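Local coordinates for yersinopine dehydrogenase (Yersinia pestis, PDB 6C4M), which catalyses the NADPH-dependent reductive condensation of pyruvate with an amino-acid-derived intermediate, the last step in making the metallophore yersinopine, at residues D267-A272 against V384-V389; L325-Y330 against R340-F345; Y330-S335 against F358-A363; Y390-A395 against H449-L454. All coordinates share one frame; numbering follows the deposited sequence.

Contact 1: residues D267-A272 against V384-V389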
loop_
_atom_site.group_PDB
_atom_site.type_symbol
_atom_site.label_atom_id
_atom_site.label_comp_id
_atom_site.label_asym_id
_atom_site.label_seq_id
_atom_site.Cartn_x
_atom_site.Cartn_y
_atom_site.Cartn_z
ATOM N N ASP A 267 -6.748 -13.009 11.880
ATOM C CA ASP A 267 -8.068 -12.901 12.507
ATOM C C ASP A 267 -9.135 -12.476 11.495
ATOM O O ASP A 267 -10.200 -13.095 11.400
ATOM C CB ASP A 267 -8.021 -11.907 13.667
ATOM C CG ASP A 267 -7.314 -12.448 14.907
ATOM O OD1 ASP A 267 -7.784 -13.431 15.527
ATOM O OD2 ASP A 267 -6.268 -11.877 15.259
ATOM N N THR A 268 -8.864 -11.427 10.711
ATOM C CA THR A 268 -9.922 -10.925 9.839
ATOM C C THR A 268 -10.198 -11.889 8.705
ATOM O O THR A 268 -11.316 -11.927 8.183
ATOM C CB THR A 268 -9.573 -9.542 9.289
ATOM O OG1 THR A 268 -8.261 -9.569 8.752
ATOM C CG2 THR A 268 -9.618 -8.493 10.389
ATOM N N THR A 269 -9.214 -12.701 8.331
ATOM C CA THR A 269 -9.453 -13.655 7.255
ATOM C C THR A 269 -10.219 -14.852 7.771
ATOM O O THR A 269 -11.145 -15.328 7.110
ATOM C CB THR A 269 -8.144 -14.108 6.628
ATOM O OG1 THR A 269 -7.495 -12.992 6.043
ATOM C CG2 THR A 269 -8.407 -15.113 5.525
ATOM N N LEU A 270 -9.864 -15.328 8.963
ATOM C CA LEU A 270 -10.633 -16.400 9.592
ATOM C C LEU A 270 -12.091 -15.991 9.803
ATOM O O LEU A 270 -13.005 -16.810 9.656
ATOM C CB LEU A 270 -9.993 -16.791 10.925
ATOM C CG LEU A 270 -8.586 -17.380 10.860
ATOM C CD1 LEU A 270 -8.076 -17.639 12.278
ATOM C CD2 LEU A 270 -8.589 -18.646 10.104
ATOM N N GLN A 271 -12.336 -14.723 10.147
ATOM C CA GLN A 271 -13.714 -14.271 10.323
ATOM C C GLN A 271 -14.488 -14.318 9.008
ATOM O O GLN A 271 -15.652 -14.740 8.985
ATOM C CB GLN A 271 -13.738 -12.851 10.907
ATOM C CG GLN A 271 -15.140 -12.352 11.269
ATOM C CD GLN A 271 -15.104 -11.065 12.064
ATOM O OE1 GLN A 271 -14.513 -11.005 13.147
ATOM N NE2 GLN A 271 -15.678 -10.015 11.507
ATOM N N ALA A 272 -13.862 -13.882 7.903
ATOM C CA ALA A 272 -14.514 -13.981 6.597
ATOM C C ALA A 272 -14.765 -15.434 6.226
ATOM O O ALA A 272 -15.788 -15.777 5.627
ATOM C CB ALA A 272 -13.642 -13.312 5.530
ATOM N N VAL A 384 -7.664 -12.192 -5.966
ATOM C CA VAL A 384 -7.780 -13.414 -5.170
ATOM C C VAL A 384 -8.702 -13.141 -3.977
ATOM O O VAL A 384 -8.342 -12.403 -3.050
ATOM C CB VAL A 384 -6.409 -13.917 -4.710
ATOM C CG1 VAL A 384 -6.553 -15.215 -3.917
ATOM C CG2 VAL A 384 -5.487 -14.155 -5.903
ATOM N N LYS A 385 -9.897 -13.731 -4.018
ATOM C CA LYS A 385 -10.879 -13.678 -2.944
ATOM C C LYS A 385 -10.570 -14.678 -1.839
ATOM O O LYS A 385 -10.060 -15.777 -2.081
ATOM C CB LYS A 385 -12.281 -14.007 -3.462
ATOM C CG LYS A 385 -12.903 -12.980 -4.362
ATOM C CD LYS A 385 -14.242 -12.505 -3.814
ATOM C CE LYS A 385 -15.349 -13.544 -3.971
ATOM N NZ LYS A 385 -16.529 -13.273 -3.062
ATOM N N VAL A 386 -10.973 -14.328 -0.622
ATOM C CA VAL A 386 -10.956 -15.288 0.476
ATOM C C VAL A 386 -12.183 -16.173 0.364
ATOM O O VAL A 386 -13.313 -15.692 0.460
ATOM C CB VAL A 386 -10.908 -14.584 1.833
ATOM C CG1 VAL A 386 -11.137 -15.619 2.993
ATOM C CG2 VAL A 386 -9.585 -13.870 1.959
ATOM N N ALA A 387 -11.964 -17.475 0.157
ATOM C CA ALA A 387 -13.061 -18.423 0.081
ATOM C C ALA A 387 -13.597 -18.704 1.481
ATOM O O ALA A 387 -12.862 -18.649 2.470
ATOM C CB ALA A 387 -12.590 -19.725 -0.594
ATOM N N THR A 388 -14.885 -19.019 1.557
ATOM C CA THR A 388 -15.563 -19.267 2.822
ATOM C C THR A 388 -15.891 -20.746 2.993
ATOM O O THR A 388 -15.875 -21.535 2.041
ATOM C CB THR A 388 -16.869 -18.456 2.919
ATOM O OG1 THR A 388 -17.845 -18.978 2.004
ATOM C CG2 THR A 388 -16.640 -16.988 2.603
ATOM N N VAL A 389 -16.238 -21.107 4.227
ATOM C CA VAL A 389 -16.828 -22.418 4.478
ATOM C C VAL A 389 -18.033 -22.586 3.569
ATOM O O VAL A 389 -18.690 -21.603 3.201
ATOM C CB VAL A 389 -17.241 -22.604 5.944
ATOM C CG1 VAL A 389 -16.023 -22.666 6.834
ATOM C CG2 VAL A 389 -18.214 -21.481 6.387
#
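Thr-269 faces Val-386 and Ala-272 faces Thr-388 where an extended, non-helical run of chain passes a helix, the CA atoms of Thr-269 and Val-386 lying 7.1 Å apart and those of Ala-272 and Thr-388 6.6 Å. The helical partners are one turn apart, so a single side of the helix does the touching. Thr-269 offers its methyl: CG2 stands anti to the backbone N and comes within 3.8 Å of Val-386 CG1 and 4.0 Å of Val-386 CG2, lying near both branches of the valine. Its OG1 is hydrogen-bonded to Leu-263 O. Val-386 CG1 also reaches Ala-272 CB at 4.2 Å, so one valine branch bridges both helical residues. Farther on, Thr-388 CG2 rests 3.4 Å from Ala-272 O. Between 267-272 and 384-389 no hydrogen bond crosses, only van der Waals packing, but Leu-273 of the same helix pairs with Val-389 through the backbone, as Gln-281 does with Val-386. Thr-269 is about 9 Å from His-260, the probable proton donor/acceptor, between side chains. The irregular chain before strand 390-391 thus packs along one side of helix 267-274, while Leu-270 of that helix and Val-389 both meet helix 425-445.

Contact 2: residues L325-Y330 against R340-F345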
loop_
_atom_site.group_PDB
_atom_site.type_symbol
_atom_site.label_atom_id
_atom_site.label_comp_id
_atom_site.label_asym_id
_atom_site.label_seq_id
_atom_site.Cartn_x
_atom_site.Cartn_y
_atom_site.Cartn_z
ATOM N N LEU A 325 10.884 -14.509 -2.951
ATOM C CA LEU A 325 9.633 -13.902 -3.403
ATOM C C LEU A 325 9.849 -13.012 -4.614
ATOM O O LEU A 325 9.070 -13.048 -5.575
ATOM C CB LEU A 325 9.005 -13.074 -2.294
ATOM C CG LEU A 325 8.596 -13.812 -1.035
ATOM C CD1 LEU A 325 8.145 -12.806 0.061
ATOM C CD2 LEU A 325 7.477 -14.798 -1.329
ATOM N N ASN A 326 10.862 -12.154 -4.559
ATOM C CA ASN A 326 11.029 -11.181 -5.628
ATOM C C ASN A 326 11.649 -11.838 -6.856
ATOM O O ASN A 326 11.112 -11.725 -7.962
ATOM C CB ASN A 326 11.901 -10.019 -5.155
ATOM C CG ASN A 326 11.877 -8.837 -6.104
ATOM O OD1 ASN A 326 10.990 -7.989 -6.049
ATOM N ND2 ASN A 326 12.867 -8.780 -6.995
ATOM N N ASP A 327 12.769 -12.541 -6.667
ATOM C CA ASP A 327 13.586 -12.961 -7.807
ATOM C C ASP A 327 13.157 -14.310 -8.374
ATOM O O ASP A 327 13.403 -14.572 -9.550
ATOM C CB ASP A 327 15.073 -13.019 -7.423
ATOM C CG ASP A 327 15.682 -11.654 -7.161
ATOM O OD1 ASP A 327 14.970 -10.610 -7.245
ATOM O OD2 ASP A 327 16.899 -11.631 -6.851
ATOM N N ASP A 328 12.524 -15.172 -7.595
ATOM C CA ASP A 328 12.034 -16.446 -8.129
ATOM C C ASP A 328 10.534 -16.477 -8.397
ATOM O O ASP A 328 10.076 -17.402 -9.070
ATOM C CB ASP A 328 12.374 -17.589 -7.181
ATOM C CG ASP A 328 13.871 -17.757 -6.972
ATOM O OD1 ASP A 328 14.662 -17.213 -7.775
ATOM O OD2 ASP A 328 14.256 -18.448 -5.999
ATOM N N ASN A 329 9.747 -15.516 -7.888
ATOM C CA ASN A 329 8.298 -15.569 -8.100
ATOM C C ASN A 329 7.772 -14.321 -8.819
ATOM O O ASN A 329 7.569 -14.362 -10.038
ATOM C CB ASN A 329 7.600 -15.824 -6.762
ATOM C CG ASN A 329 7.874 -17.225 -6.236
ATOM O OD1 ASN A 329 7.085 -18.144 -6.482
ATOM N ND2 ASN A 329 9.021 -17.410 -5.562
ATOM N N TYR A 330 7.557 -13.195 -8.104
ATOM C CA TYR A 330 6.959 -12.014 -8.734
ATOM C C TYR A 330 7.724 -10.762 -8.293
ATOM O O TYR A 330 7.776 -10.464 -7.098
ATOM C CB TYR A 330 5.470 -11.920 -8.374
ATOM C CG TYR A 330 4.744 -13.235 -8.531
ATOM C CD1 TYR A 330 4.649 -14.122 -7.461
ATOM C CD2 TYR A 330 4.171 -13.612 -9.750
ATOM C CE1 TYR A 330 3.990 -15.346 -7.587
ATOM C CE2 TYR A 330 3.504 -14.840 -9.887
ATOM C CZ TYR A 330 3.421 -15.702 -8.796
ATOM O OH TYR A 330 2.778 -16.929 -8.888
ATOM N N ARG A 340 19.348 -3.757 -2.058
ATOM C CA ARG A 340 19.926 -3.946 -0.734
ATOM C C ARG A 340 18.973 -4.723 0.176
ATOM O O ARG A 340 19.404 -5.609 0.926
ATOM C CB ARG A 340 20.271 -2.602 -0.107
ATOM C CG ARG A 340 21.082 -2.719 1.189
ATOM C CD ARG A 340 20.916 -1.478 2.074
ATOM N NE ARG A 340 20.687 -1.884 3.465
ATOM C CZ ARG A 340 19.632 -1.579 4.205
ATOM N NH1 ARG A 340 18.649 -0.810 3.747
ATOM N NH2 ARG A 340 19.578 -2.035 5.446
ATOM N N TRP A 341 17.680 -4.382 0.158
ATOM C CA TRP A 341 16.740 -5.078 1.039
ATOM C C TRP A 341 16.670 -6.572 0.683
ATOM O O TRP A 341 16.609 -7.438 1.562
ATOM C CB TRP A 341 15.357 -4.411 0.962
ATOM C CG TRP A 341 15.094 -3.347 2.051
ATOM C CD1 TRP A 341 15.917 -2.998 3.091
ATOM C CD2 TRP A 341 13.924 -2.524 2.180
ATOM N NE1 TRP A 341 15.325 -2.025 3.858
ATOM C CE2 TRP A 341 14.101 -1.723 3.319
ATOM C CE3 TRP A 341 12.736 -2.406 1.449
ATOM C CZ2 TRP A 341 13.140 -0.803 3.737
ATOM C CZ3 TRP A 341 11.790 -1.521 1.868
ATOM C CH2 TRP A 341 11.987 -0.723 3.006
ATOM N N ILE A 342 16.716 -6.877 -0.607
ATOM C CA ILE A 342 16.638 -8.257 -1.072
ATOM C C ILE A 342 17.882 -9.033 -0.663
ATOM O O ILE A 342 17.792 -10.114 -0.066
ATOM C CB ILE A 342 16.424 -8.257 -2.591
ATOM C CG1 ILE A 342 14.984 -7.821 -2.875
ATOM C CG2 ILE A 342 16.751 -9.642 -3.219
ATOM C CD1 ILE A 342 14.745 -7.347 -4.302
ATOM N N ASP A 343 19.061 -8.486 -0.968
ATOM C CA ASP A 343 20.303 -9.237 -0.768
ATOM C C ASP A 343 20.611 -9.410 0.703
ATOM O O ASP A 343 21.214 -10.407 1.099
ATOM C CB ASP A 343 21.516 -8.532 -1.418
ATOM C CG ASP A 343 21.392 -8.381 -2.916
ATOM O OD1 ASP A 343 20.668 -9.191 -3.524
ATOM O OD2 ASP A 343 22.027 -7.440 -3.468
ATOM N N GLU A 344 20.262 -8.427 1.520
ATOM C CA GLU A 344 20.656 -8.444 2.918
ATOM C C GLU A 344 19.519 -8.874 3.831
ATOM O O GLU A 344 19.715 -8.930 5.049
ATOM C CB GLU A 344 21.188 -7.056 3.325
ATOM C CG GLU A 344 22.343 -6.551 2.435
ATOM C CD GLU A 344 22.968 -5.220 2.904
ATOM O OE1 GLU A 344 22.430 -4.570 3.840
ATOM O OE2 GLU A 344 24.009 -4.819 2.324
ATOM N N PHE A 345 18.347 -9.193 3.271
ATOM C CA PHE A 345 17.154 -9.496 4.073
ATOM C C PHE A 345 17.442 -10.357 5.291
ATOM O O PHE A 345 16.981 -9.998 6.384
ATOM C CB PHE A 345 16.070 -10.183 3.229
ATOM C CG PHE A 345 14.811 -10.487 3.999
ATOM C CD1 PHE A 345 13.868 -9.490 4.264
ATOM C CD2 PHE A 345 14.568 -11.761 4.463
ATOM C CE1 PHE A 345 12.713 -9.779 4.963
ATOM C CE2 PHE A 345 13.429 -12.048 5.169
ATOM C CZ PHE A 345 12.501 -11.053 5.420
#
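Ile-342 carries this contact, its side chain reaching from helix 339-344 to Asn-326 and Asp-327 on helix 321-329. These are two successive helices joined by a loop, in the helical part of the enzyme, and the facing residues Asn-326 and Ile-342 have CA atoms 7.8 Å apart. From CB, which points toward the other helix, the isoleucine divides. The short branch, CG2, stands anti to the backbone N and approaches Asp-327 OD2 at 4.1 Å. The long branch continues through CG1 in an extended course (chi2 161°) to CD1, and this terminal methyl does most of the touching. It lies over the amide of Asn-326, about 3.5 Å above its plane, 3.6 Å from ND2 and 3.7 Å from CG, and is 4.0 Å from Asn-326 CB. The two side chains cross at about a right angle.

The polar atoms beneath have other partners. Asn-326 OD1 accepts from Val-332 N, while Asp-327 OD2 forms a salt bridge with Arg-339, which probably eases the proximity of Asp-327 OD2 to Asp-343 OD1, 5.6 Å away. Helix 321-329 contains a wider, pi-type turn at 325-329, with Tyr-330 N bonded to Leu-325 O. The amide's rotation is set from its own helix as well: Asn-326 ND2 donates to Asp-327 OD1 at 2.8 Å, nearly straight at 170°, with the acceptor in the amide plane.

Contact 3: residues Y330-S335 against F358-A363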
loop_
_atom_site.group_PDB
_atom_site.type_symbol
_atom_site.label_atom_id
_atom_site.label_comp_id
_atom_site.label_asym_id
_atom_site.label_seq_id
_atom_site.Cartn_x
_atom_site.Cartn_y
_atom_site.Cartn_z
ATOM N N TYR A 330 7.557 -13.195 -8.104
ATOM C CA TYR A 330 6.959 -12.014 -8.734
ATOM C C TYR A 330 7.724 -10.762 -8.293
ATOM O O TYR A 330 7.776 -10.464 -7.098
ATOM C CB TYR A 330 5.470 -11.920 -8.374
ATOM C CG TYR A 330 4.744 -13.235 -8.531
ATOM C CD1 TYR A 330 4.649 -14.122 -7.461
ATOM C CD2 TYR A 330 4.171 -13.612 -9.750
ATOM C CE1 TYR A 330 3.990 -15.346 -7.587
ATOM C CE2 TYR A 330 3.504 -14.840 -9.887
ATOM C CZ TYR A 330 3.421 -15.702 -8.796
ATOM O OH TYR A 330 2.778 -16.929 -8.888
ATOM N N PRO A 331 8.375 -10.046 -9.197
ATOM C CA PRO A 331 9.214 -8.917 -8.782
ATOM C C PRO A 331 8.432 -7.624 -8.634
ATOM O O PRO A 331 7.368 -7.432 -9.221
ATOM C CB PRO A 331 10.212 -8.794 -9.933
ATOM C CG PRO A 331 9.402 -9.157 -11.105
ATOM C CD PRO A 331 8.560 -10.342 -10.632
ATOM N N VAL A 332 9.005 -6.725 -7.845
ATOM C CA VAL A 332 8.457 -5.377 -7.709
ATOM C C VAL A 332 9.582 -4.389 -7.999
ATOM O O VAL A 332 10.779 -4.727 -7.898
ATOM C CB VAL A 332 7.827 -5.144 -6.310
ATOM C CG1 VAL A 332 6.689 -6.183 -6.019
ATOM C CG2 VAL A 332 8.892 -5.173 -5.198
ATOM N N PRO A 333 9.222 -3.154 -8.358
ATOM C CA PRO A 333 10.239 -2.152 -8.719
ATOM C C PRO A 333 11.255 -1.952 -7.607
ATOM O O PRO A 333 10.937 -2.070 -6.418
ATOM C CB PRO A 333 9.422 -0.877 -8.955
ATOM C CG PRO A 333 8.026 -1.330 -9.183
ATOM C CD PRO A 333 7.848 -2.643 -8.483
ATOM N N ALA A 334 12.492 -1.624 -8.003
ATOM C CA ALA A 334 13.538 -1.418 -7.009
ATOM C C ALA A 334 13.319 -0.121 -6.231
ATOM O O ALA A 334 13.923 0.055 -5.170
ATOM C CB ALA A 334 14.917 -1.395 -7.660
ATOM N N SER A 335 12.494 0.781 -6.755
ATOM C CA SER A 335 12.101 1.996 -6.043
ATOM C C SER A 335 11.216 1.699 -4.833
ATOM O O SER A 335 11.150 2.518 -3.912
ATOM C CB SER A 335 11.345 2.918 -6.990
ATOM O OG SER A 335 10.186 2.237 -7.444
ATOM N N PHE A 358 6.122 -5.489 4.086
ATOM C CA PHE A 358 4.926 -4.679 3.889
ATOM C C PHE A 358 5.031 -3.897 2.595
ATOM O O PHE A 358 4.070 -3.830 1.818
ATOM C CB PHE A 358 4.670 -3.736 5.089
ATOM C CG PHE A 358 3.387 -2.974 4.956
ATOM C CD1 PHE A 358 3.336 -1.816 4.212
ATOM C CD2 PHE A 358 2.218 -3.457 5.512
ATOM C CE1 PHE A 358 2.145 -1.127 4.049
ATOM C CE2 PHE A 358 1.038 -2.768 5.368
ATOM C CZ PHE A 358 1.010 -1.595 4.623
ATOM N N VAL A 359 6.208 -3.348 2.310
ATOM C CA VAL A 359 6.367 -2.604 1.064
ATOM C C VAL A 359 6.180 -3.546 -0.115
ATOM O O VAL A 359 5.458 -3.238 -1.079
ATOM C CB VAL A 359 7.729 -1.873 1.022
ATOM C CG1 VAL A 359 7.944 -1.230 -0.331
ATOM C CG2 VAL A 359 7.788 -0.775 2.070
ATOM N N ARG A 360 6.798 -4.724 -0.040
ATOM C CA ARG A 360 6.637 -5.695 -1.112
ATOM C C ARG A 360 5.166 -5.986 -1.410
ATOM O O ARG A 360 4.732 -5.880 -2.560
ATOM C CB ARG A 360 7.378 -6.976 -0.755
ATOM C CG ARG A 360 7.581 -7.834 -1.954
ATOM C CD ARG A 360 6.901 -9.122 -1.785
ATOM N NE ARG A 360 7.011 -9.889 -3.007
ATOM C CZ ARG A 360 6.240 -10.908 -3.313
ATOM N NH1 ARG A 360 5.302 -11.322 -2.447
ATOM N NH2 ARG A 360 6.428 -11.510 -4.485
ATOM N N TYR A 361 4.366 -6.339 -0.383
ATOM C CA TYR A 361 2.968 -6.670 -0.649
ATOM C C TYR A 361 2.143 -5.464 -1.075
ATOM O O TYR A 361 1.188 -5.609 -1.850
ATOM C CB TYR A 361 2.368 -7.392 0.557
ATOM C CG TYR A 361 2.783 -8.834 0.494
ATOM C CD1 TYR A 361 2.038 -9.751 -0.233
ATOM C CD2 TYR A 361 3.948 -9.275 1.110
ATOM C CE1 TYR A 361 2.450 -11.078 -0.358
ATOM C CE2 TYR A 361 4.371 -10.596 0.991
ATOM C CZ TYR A 361 3.624 -11.494 0.257
ATOM O OH TYR A 361 4.044 -12.819 0.176
ATOM N N THR A 362 2.472 -4.270 -0.602
ATOM C CA THR A 362 1.818 -3.077 -1.140
ATOM C C THR A 362 2.122 -2.937 -2.629
ATOM O O THR A 362 1.216 -2.752 -3.449
ATOM C CB THR A 362 2.272 -1.849 -0.349
ATOM O OG1 THR A 362 1.952 -2.041 1.018
ATOM C CG2 THR A 362 1.639 -0.519 -0.872
ATOM N N ALA A 363 3.399 -3.059 -2.997
ATOM C CA ALA A 363 3.795 -2.890 -4.398
ATOM C C ALA A 363 3.121 -3.919 -5.299
ATOM O O ALA A 363 2.768 -3.618 -6.447
ATOM C CB ALA A 363 5.304 -3.012 -4.521
HETATM O O HOH W 1 8.299 -8.960 -5.005
#
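Arg-360 and Tyr-330 supply the direct polar link: the arginine NH2 donates to the tyrosine's carbonyl O at 3.1 Å, with an N-H...O angle of 150°. The donor lies in the carbonyl plane on a lone pair, at a C=O...N angle of 135°, while the oxygen is tilted slightly from the guanidinium plane. Arg-360 CG stands anti to the backbone N, and a bend at chi2 (-118°) turns the chain toward the loop. A water makes a second route, accepting from Arg-360 NE at 2.6 Å and donating to Tyr-330 O at 2.6 Å; it sits at the guanidinium edge, in plane. The same carbonyl is therefore held both directly and through solvent. These bonds tie the loop after helix 321-329 to helix 350-364 in the helical part of the enzyme; that helix also packs against the second subunit, where Thr-362 meets Thr-362 of the neighbouring chain. Apolar contacts follow along the loop: Val-332 CB and CG1 each come within 3.8 Å of Ala-363 CB. Val-332 CG1 also touches the helix backbone, 4.0 Å from Arg-360 O. The Tyr-330 ring meets Phe-381 edge-to-face, and its side chain is about 8 Å from the bound NADP at nearest approach.

Contact 4: residues Y390-A395 against H449-L454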
loop_
_atom_site.group_PDB
_atom_site.type_symbol
_atom_site.label_atom_id
_atom_site.label_comp_id
_atom_site.label_asym_id
_atom_site.label_seq_id
_atom_site.Cartn_x
_atom_site.Cartn_y
_atom_site.Cartn_z
ATOM N N TYR A 390 -18.365 -23.837 3.255
ATOM C CA TYR A 390 -19.433 -24.145 2.321
ATOM C C TYR A 390 -19.986 -25.520 2.660
ATOM O O TYR A 390 -19.317 -26.335 3.301
ATOM C CB TYR A 390 -18.922 -24.105 0.875
ATOM C CG TYR A 390 -17.903 -25.175 0.553
ATOM C CD1 TYR A 390 -18.302 -26.443 0.113
ATOM C CD2 TYR A 390 -16.541 -24.936 0.686
ATOM C CE1 TYR A 390 -17.373 -27.437 -0.187
ATOM C CE2 TYR A 390 -15.592 -25.937 0.387
ATOM C CZ TYR A 390 -16.021 -27.182 -0.054
ATOM O OH TYR A 390 -15.122 -28.194 -0.347
ATOM N N GLN A 391 -21.210 -25.778 2.207
ATOM C CA GLN A 391 -21.843 -27.078 2.384
ATOM C C GLN A 391 -21.733 -27.925 1.113
ATOM O O GLN A 391 -21.781 -27.410 -0.007
ATOM C CB GLN A 391 -23.307 -26.910 2.772
ATOM C CG GLN A 391 -23.482 -26.574 4.218
ATOM C CD GLN A 391 -24.912 -26.253 4.567
ATOM O OE1 GLN A 391 -25.489 -25.278 4.078
ATOM N NE2 GLN A 391 -25.498 -27.076 5.413
ATOM N N ASP A 392 -21.593 -29.237 1.296
ATOM C CA ASP A 392 -21.529 -30.138 0.151
ATOM C C ASP A 392 -22.936 -30.661 -0.156
ATOM O O ASP A 392 -23.932 -30.180 0.395
ATOM C CB ASP A 392 -20.499 -31.251 0.381
ATOM C CG ASP A 392 -20.842 -32.178 1.539
ATOM O OD1 ASP A 392 -22.003 -32.212 1.999
ATOM O OD2 ASP A 392 -19.910 -32.885 1.988
ATOM N N ALA A 393 -23.035 -31.629 -1.079
ATOM C CA ALA A 393 -24.343 -32.116 -1.523
ATOM C C ALA A 393 -25.134 -32.756 -0.390
ATOM O O ALA A 393 -26.372 -32.755 -0.414
ATOM C CB ALA A 393 -24.174 -33.121 -2.661
ATOM N N ASN A 394 -24.447 -33.314 0.601
ATOM C CA ASN A 394 -25.102 -33.856 1.780
ATOM C C ASN A 394 -25.277 -32.824 2.887
ATOM O O ASN A 394 -25.539 -33.199 4.033
ATOM C CB ASN A 394 -24.315 -35.058 2.298
ATOM C CG ASN A 394 -24.333 -36.223 1.325
ATOM O OD1 ASN A 394 -25.288 -37.000 1.296
ATOM N ND2 ASN A 394 -23.283 -36.343 0.517
ATOM N N ALA A 395 -25.129 -31.538 2.579
ATOM C CA ALA A 395 -25.336 -30.451 3.538
ATOM C C ALA A 395 -24.282 -30.415 4.642
ATOM O O ALA A 395 -24.505 -29.805 5.695
ATOM C CB ALA A 395 -26.735 -30.531 4.160
ATOM N N HIS A 449 -23.129 -31.789 11.594
ATOM C CA HIS A 449 -23.291 -31.149 10.297
ATOM C C HIS A 449 -21.966 -30.767 9.666
ATOM O O HIS A 449 -21.949 -30.016 8.684
ATOM C CB HIS A 449 -24.167 -29.911 10.445
ATOM C CG HIS A 449 -25.547 -30.219 10.919
ATOM N ND1 HIS A 449 -26.086 -29.653 12.054
ATOM C CD2 HIS A 449 -26.496 -31.042 10.417
ATOM C CE1 HIS A 449 -27.313 -30.111 12.227
ATOM N NE2 HIS A 449 -27.584 -30.955 11.249
ATOM N N CYS A 450 -20.859 -31.249 10.215
ATOM C CA CYS A 450 -19.530 -30.987 9.680
ATOM C C CYS A 450 -18.960 -32.204 8.969
ATOM O O CYS A 450 -19.028 -33.327 9.483
ATOM C CB CYS A 450 -18.581 -30.584 10.800
ATOM S SG CYS A 450 -19.008 -28.998 11.487
ATOM N N HIS A 451 -18.358 -31.960 7.810
ATOM C CA HIS A 451 -17.609 -33.000 7.137
ATOM C C HIS A 451 -16.475 -33.485 8.040
ATOM O O HIS A 451 -15.894 -32.686 8.778
ATOM C CB HIS A 451 -17.040 -32.480 5.819
ATOM C CG HIS A 451 -16.449 -33.554 4.956
ATOM N ND1 HIS A 451 -15.110 -33.868 4.978
ATOM C CD2 HIS A 451 -17.019 -34.388 4.054
ATOM C CE1 HIS A 451 -14.873 -34.837 4.108
ATOM N NE2 HIS A 451 -16.015 -35.173 3.539
ATOM N N PRO A 452 -16.140 -34.786 8.016
ATOM C CA PRO A 452 -15.077 -35.292 8.909
ATOM C C PRO A 452 -13.737 -34.598 8.756
ATOM O O PRO A 452 -12.944 -34.603 9.710
ATOM C CB PRO A 452 -14.970 -36.778 8.516
ATOM C CG PRO A 452 -16.330 -37.124 8.041
ATOM C CD PRO A 452 -16.850 -35.885 7.339
ATOM N N SER A 453 -13.443 -34.020 7.589
ATOM C CA SER A 453 -12.199 -33.270 7.437
ATOM C C SER A 453 -12.109 -32.111 8.424
ATOM O O SER A 453 -11.003 -31.705 8.796
ATOM C CB SER A 453 -12.065 -32.757 6.006
ATOM O OG SER A 453 -13.161 -31.944 5.622
ATOM N N LEU A 454 -13.248 -31.566 8.864
ATOM C CA LEU A 454 -13.220 -30.528 9.893
ATOM C C LEU A 454 -12.878 -31.059 11.279
ATOM O O LEU A 454 -12.631 -30.245 12.180
ATOM C CB LEU A 454 -14.573 -29.810 9.987
ATOM C CG LEU A 454 -14.731 -28.599 9.093
ATOM C CD1 LEU A 454 -14.445 -28.929 7.656
ATOM C CD2 LEU A 454 -16.124 -28.000 9.211
#
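Asp-392 and His-451 set a carboxylate and an imidazole almost perpendicular, their planes 87° apart, with Asp-392 OD2 3.9 Å from His-451 CD2 and placed obliquely to the ring. One face of the imidazole carries Pro-452 CD, 3.3 Å above the plane and offset toward the rim, and Ser-453 CB lies at the edge. The ring of His-398 also meets that of His-451, with planes at about 30°. Asp-392 opens the type I turn of a beta hairpin whose strands are 390-391 and 397-398; Ala-395 N closes the turn on Asp-392 O. The carboxylate braces this turn, OD1 accepting from Leu-396 N, while OD2 is hydrogen-bonded to His-398 NE2. Backbone bonds from His-449 and His-451 to Trp-397 align the other segment with the hairpin, yet none joins 390-395 to 449-454 directly; Ala-395 O and His-449 O merely approach to 3.9 Å. No touching residue is buried. The His-451 side chain is about 7 Å from the bound NADP. Its ring is held partly from its own segment: Ser-453 N donates to His-451 ND1 at 3.1 Å (165°), tilted from the ring plane, and Ser-453 OG is hydrogen-bonded to the same nitrogen at 2.8 Å.

How the contacts relate
Contacts 2 and 3 belong together: their centres are 9 Å apart, they share Tyr-330, and Trp-341 of one packs on Val-359 of the other. Contact 2 is buried and contact 3 partly so; the first rests on a methyl against polar groups, the second on an arginine, a water and valine-alanine packing. Both lie near the dimer interface, since Trp-341 and helix 350-364 meet the second subunit. Contacts 1 and 4, 18 Å apart by their centres, adjoin in the chain where 384-389 runs into 390-395, and both have residues packed on helix 425-445. Contact 1 is largely apolar and partly buried, whereas superficial contact 4 brings polar groups together without a hydrogen bond between its segments.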